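Local coordinates for protein MNMC2 (PDB 3VYW) that methylates the tRNA wobble uridine with S-adenosylmethionine as methyl donor, working without the oxidase domain usually fused to this type of enzyme, at residues Lys8-Ser13 with Asp289-Glu294; Leu211-Ile216 with Ala257-Pro262. All blocks are in the same frame, centred on the assembly; numbering follows the deposited sequence.

The two contacts belong to different parts of one chain and do not touch: their centres lie 31 Å apart and their nearest atoms about 9 Å. Contact 1 joins the first helix of the chain, 3-18, to the start of the last, 292-303, and so brings the first and last helices together; contact 2 falls within the sequence between them, in the Rossmann-like methyltransferase fold. Contact 1 lies near the cofactor site without touching S-adenosylmethionine. The side chain of E291 lies about 11 Å from the bound S-adenosylmethionine and about 8 Å from that of the binding residue E202, whereas contact 2 is away from the annotated sites.

Contact 1. Residues Lys8-Ser13 with Asp289-Glu294; sequences KNYLES and DKEPLE
Y10 reaches from helix 3-18 to the first turn of helix 292-303 and meets L293, E291 and E294 with its ring and hydroxyl. Its CG stands anti to the backbone N (chi1 -174°), which directs the ring toward 289-294. L293 supplies the apolar half of the contact: its CD1 methyl sits over the ring centre, 3.9 Å from the centroid of Y10 and 13° off the ring normal, a CH-pi contact with one face. Nearer the backbone, L293 CB lies 3.5 Å from Y10 CE2, toward the hydroxyl end of the ring.

There the surroundings turn polar. Y10 OH gives a weak hydrogen bond to E291 OE2 at 3.2 Å, with the ring and carboxylate planes 59° apart. The glutamate chain bends at chi2, and this bend carries its carboxylate to the hydroxyl. E294 closes in from another direction, its CG 3.8 Å from Y10 OH. Without the ring, as with an alanine here, L293 CD1 would probably lose the face it packs on, and E291 OE2 its hydroxyl donor.

E291 holds the N-cap position of helix 292-303, and its backbone N makes a weak bond of 3.4 Å to E294 OE1, which joins the N-cap residue to the first turn. Beside the pair, L293 also packs on F34 of helix 24-37, and P292 touches the cofactor-binding E202. The arrangement is that of a helix-to-helix contact at the N-terminal end of helix 292-303, joining the chain's first and last helices beside the methyltransferase domain.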
# COMPACT_ATOMS: atom_id res chain seq x y z
N LYS A 8 19.36 -15.80 -6.99
CA LYS A 8 20.76 -15.55 -7.19
C LYS A 8 21.13 -15.39 -8.61
O LYS A 8 21.99 -14.64 -8.94
CB LYS A 8 21.57 -16.63 -6.57
CG LYS A 8 22.97 -16.61 -7.09
CD LYS A 8 23.90 -17.14 -6.05
CE LYS A 8 25.09 -17.77 -6.68
NZ LYS A 8 25.85 -18.42 -5.61
N ASN A 9 20.50 -16.17 -9.46
CA ASN A 9 20.70 -16.06 -10.87
C ASN A 9 20.20 -14.75 -11.34
O ASN A 9 20.79 -14.13 -12.17
CB ASN A 9 19.93 -17.16 -11.58
CG ASN A 9 20.66 -18.46 -11.59
OD1 ASN A 9 21.80 -18.55 -11.20
ND2 ASN A 9 19.99 -19.48 -12.04
N TYR A 10 19.07 -14.35 -10.83
CA TYR A 10 18.43 -13.14 -11.23
C TYR A 10 19.30 -11.98 -10.89
O TYR A 10 19.46 -11.09 -11.66
CB TYR A 10 17.12 -13.03 -10.51
CG TYR A 10 16.27 -11.89 -10.94
CD1 TYR A 10 15.19 -12.10 -11.72
CD2 TYR A 10 16.55 -10.64 -10.55
CE1 TYR A 10 14.41 -11.06 -12.11
CE2 TYR A 10 15.78 -9.60 -10.95
CZ TYR A 10 14.72 -9.83 -11.73
OH TYR A 10 13.93 -8.83 -12.13
N LEU A 11 19.85 -12.00 -9.71
CA LEU A 11 20.73 -10.96 -9.28
C LEU A 11 21.98 -10.90 -10.09
O LEU A 11 22.40 -9.85 -10.47
CB LEU A 11 21.12 -11.18 -7.84
CG LEU A 11 22.23 -10.27 -7.42
CD1 LEU A 11 21.70 -8.88 -7.28
CD2 LEU A 11 22.86 -10.73 -6.15
N GLU A 12 22.59 -12.03 -10.32
CA GLU A 12 23.80 -12.06 -11.07
C GLU A 12 23.49 -11.56 -12.44
O GLU A 12 24.21 -10.83 -13.02
CB GLU A 12 24.33 -13.47 -11.16
CG GLU A 12 25.23 -13.85 -10.02
CD GLU A 12 25.53 -15.32 -10.00
OE1 GLU A 12 26.53 -15.71 -9.41
OE2 GLU A 12 24.76 -16.09 -10.58
N SER A 13 22.38 -11.99 -12.95
CA SER A 13 22.02 -11.59 -14.25
C SER A 13 21.81 -10.10 -14.36
O SER A 13 22.24 -9.50 -15.31
CB SER A 13 20.81 -12.37 -14.68
OG SER A 13 20.07 -11.67 -15.61
N ASP A 289 8.53 1.27 -15.33
CA ASP A 289 8.39 0.07 -16.07
C ASP A 289 9.25 -1.04 -15.54
O ASP A 289 9.29 -2.12 -16.08
CB ASP A 289 8.76 0.34 -17.51
CG ASP A 289 10.18 0.73 -17.66
OD1 ASP A 289 10.73 1.28 -16.73
OD2 ASP A 289 10.75 0.48 -18.71
N LYS A 290 9.97 -0.75 -14.49
CA LYS A 290 10.90 -1.67 -13.91
C LYS A 290 10.30 -2.89 -13.24
O LYS A 290 9.26 -2.84 -12.67
CB LYS A 290 11.72 -0.91 -12.91
CG LYS A 290 13.08 -1.47 -12.69
CD LYS A 290 13.96 -0.42 -12.08
CE LYS A 290 15.41 -0.71 -12.32
NZ LYS A 290 16.01 0.28 -13.25
N GLU A 291 11.00 -4.00 -13.32
CA GLU A 291 10.65 -5.19 -12.61
C GLU A 291 10.80 -4.98 -11.15
O GLU A 291 11.69 -4.35 -10.70
CB GLU A 291 11.54 -6.33 -13.02
CG GLU A 291 11.35 -6.81 -14.42
CD GLU A 291 11.40 -8.31 -14.50
OE1 GLU A 291 10.42 -8.93 -14.07
OE2 GLU A 291 12.39 -8.87 -14.95
N PRO A 292 9.91 -5.57 -10.40
CA PRO A 292 9.87 -5.38 -8.97
C PRO A 292 11.12 -5.87 -8.32
O PRO A 292 11.57 -5.25 -7.44
CB PRO A 292 8.71 -6.24 -8.57
CG PRO A 292 7.79 -6.10 -9.71
CD PRO A 292 8.60 -5.89 -10.94
N LEU A 293 11.67 -6.97 -8.77
CA LEU A 293 12.85 -7.48 -8.14
C LEU A 293 13.97 -6.53 -8.29
O LEU A 293 14.80 -6.42 -7.44
CB LEU A 293 13.22 -8.83 -8.67
CG LEU A 293 12.34 -9.88 -8.04
CD1 LEU A 293 12.58 -11.18 -8.73
CD2 LEU A 293 12.59 -9.97 -6.57
N GLU A 294 13.99 -5.88 -9.43
CA GLU A 294 14.98 -4.92 -9.83
C GLU A 294 14.99 -3.69 -8.98
O GLU A 294 16.00 -3.14 -8.71
CB GLU A 294 14.75 -4.55 -11.28
CG GLU A 294 15.56 -5.36 -12.26
CD GLU A 294 15.08 -5.23 -13.67
OE1 GLU A 294 14.35 -4.31 -13.96
OE2 GLU A 294 15.43 -6.06 -14.49

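Contact 2. Residues Leu211-Ile216 with Ala257-Pro262; sequences LIKERI and ASLKAP
Segment 211-216 leaves helix 206-213 through a type I beta turn from K213 to I216, while 257-262 runs off the end of strand 253-258, and the backbones come nearest at I216 and L259, with CA atoms 8.7 Å apart. Both belong to the Rossmann-like methyltransferase fold, whose mixed sheet carries strand 253-258 antiparallel to 220-224. No hydrogen bond links the segments; L259 reaches across to 211-216 with its two methyls.

Each methyl has its own partner. CD2 of L259 meets CE of K213 at 3.6 Å, the two side chains crossing at about a right angle, and the lysine thus touches the leucine through CE, the last carbon before its ammonium. CG of K213 lies anti to the backbone N (chi1 -163°) and the chain bends at chi2, a course that takes CE over to L259. Its ammonium NZ has a polar partner elsewhere, the carbonyl O of L238, so one side chain combines an apolar contact with a hydrogen bond. The other methyl, CD1 of L259, faces CG2 of I216 more loosely at 4.2 Å. I216 is buried and also packs on V190 of strand 187-192, which ties this contact to the central sheet.

Within the turn region, E214 and R215 form a salt bridge, with E214 OE2 at the guanidinium edge, nearly in its plane, 3.1 Å from R215 NH2. R215 NE adds a weak bond to the carbonyl O of L211. On the strand side, S258 turns away from 211-216 and forms an ST motif: its OG accepts from A261 N at 2.7 Å and is also hydrogen-bonded to the carbonyl O of G220.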
# COMPACT_ATOMS: atom_id res chain seq x y z
N LEU A 211 3.01 10.14 -8.47
CA LEU A 211 1.80 10.04 -9.22
C LEU A 211 0.60 10.05 -8.32
O LEU A 211 -0.41 10.55 -8.66
CB LEU A 211 1.82 8.83 -10.11
CG LEU A 211 2.92 8.80 -11.14
CD1 LEU A 211 2.96 7.43 -11.74
CD2 LEU A 211 2.69 9.81 -12.22
N ILE A 212 0.74 9.45 -7.17
CA ILE A 212 -0.28 9.45 -6.17
C ILE A 212 -0.51 10.82 -5.66
O ILE A 212 -1.58 11.14 -5.31
CB ILE A 212 0.05 8.55 -4.99
CG1 ILE A 212 0.03 7.10 -5.42
CG2 ILE A 212 -0.94 8.74 -3.87
CD1 ILE A 212 -1.25 6.41 -5.04
N LYS A 213 0.54 11.60 -5.58
CA LYS A 213 0.50 12.94 -5.05
C LYS A 213 -0.37 13.85 -5.88
O LYS A 213 -1.06 14.67 -5.38
CB LYS A 213 1.90 13.49 -4.95
CG LYS A 213 2.07 14.69 -4.05
CD LYS A 213 2.93 15.75 -4.68
CE LYS A 213 3.28 16.82 -3.70
NZ LYS A 213 4.57 17.47 -3.99
N GLU A 214 -0.31 13.68 -7.18
CA GLU A 214 -1.04 14.49 -8.09
C GLU A 214 -2.51 14.26 -7.87
O GLU A 214 -3.32 15.03 -8.28
CB GLU A 214 -0.67 14.15 -9.51
CG GLU A 214 0.67 14.64 -9.94
CD GLU A 214 1.19 13.86 -11.11
OE1 GLU A 214 2.41 13.84 -11.35
OE2 GLU A 214 0.38 13.27 -11.82
N ARG A 215 -2.83 13.17 -7.22
CA ARG A 215 -4.19 12.75 -7.13
C ARG A 215 -4.78 12.87 -5.76
O ARG A 215 -5.78 12.30 -5.47
CB ARG A 215 -4.31 11.35 -7.66
CG ARG A 215 -4.75 11.33 -9.09
CD ARG A 215 -4.10 10.27 -9.92
NE ARG A 215 -2.95 10.78 -10.60
CZ ARG A 215 -2.67 10.52 -11.85
NH1 ARG A 215 -3.47 9.78 -12.55
NH2 ARG A 215 -1.60 11.02 -12.39
N ILE A 216 -4.15 13.64 -4.91
CA ILE A 216 -4.64 13.80 -3.57
C ILE A 216 -4.92 15.24 -3.24
O ILE A 216 -4.17 16.11 -3.58
CB ILE A 216 -3.71 13.18 -2.53
CG1 ILE A 216 -4.35 13.19 -1.16
CG2 ILE A 216 -2.41 13.90 -2.48
CD1 ILE A 216 -3.55 12.52 -0.10
N ALA A 257 -0.07 10.72 6.30
CA ALA A 257 0.55 11.79 5.57
C ALA A 257 -0.45 12.79 5.03
O ALA A 257 -1.54 12.47 4.70
CB ALA A 257 1.38 11.23 4.45
N SER A 258 -0.06 14.04 4.98
CA SER A 258 -0.83 15.02 4.29
C SER A 258 0.08 16.09 3.79
O SER A 258 1.05 16.39 4.40
CB SER A 258 -1.86 15.62 5.21
OG SER A 258 -2.53 16.65 4.57
N LEU A 259 -0.20 16.64 2.63
CA LEU A 259 0.53 17.78 2.18
C LEU A 259 0.29 18.98 3.05
O LEU A 259 1.20 19.66 3.40
CB LEU A 259 0.09 18.11 0.79
CG LEU A 259 0.42 17.06 -0.20
CD1 LEU A 259 -0.28 17.37 -1.49
CD2 LEU A 259 1.90 17.07 -0.42
N LYS A 260 -0.95 19.27 3.34
CA LYS A 260 -1.26 20.41 4.17
C LYS A 260 -2.10 20.23 5.42
O LYS A 260 -2.18 21.13 6.19
CB LYS A 260 -1.85 21.52 3.33
CG LYS A 260 -0.87 22.61 3.01
CD LYS A 260 -0.18 22.34 1.71
CE LYS A 260 0.37 23.62 1.14
NZ LYS A 260 1.84 23.68 1.11
N ALA A 261 -2.74 19.10 5.63
CA ALA A 261 -3.46 18.90 6.88
C ALA A 261 -2.57 18.45 8.02
O ALA A 261 -1.45 18.12 7.81
CB ALA A 261 -4.60 17.94 6.68
N PRO A 262 -3.07 18.48 9.23
CA PRO A 262 -2.28 18.07 10.38
C PRO A 262 -2.13 16.59 10.52
O PRO A 262 -3.04 15.85 10.23
CB PRO A 262 -3.06 18.63 11.56
CG PRO A 262 -4.37 19.01 11.02
CD PRO A 262 -4.10 19.42 9.62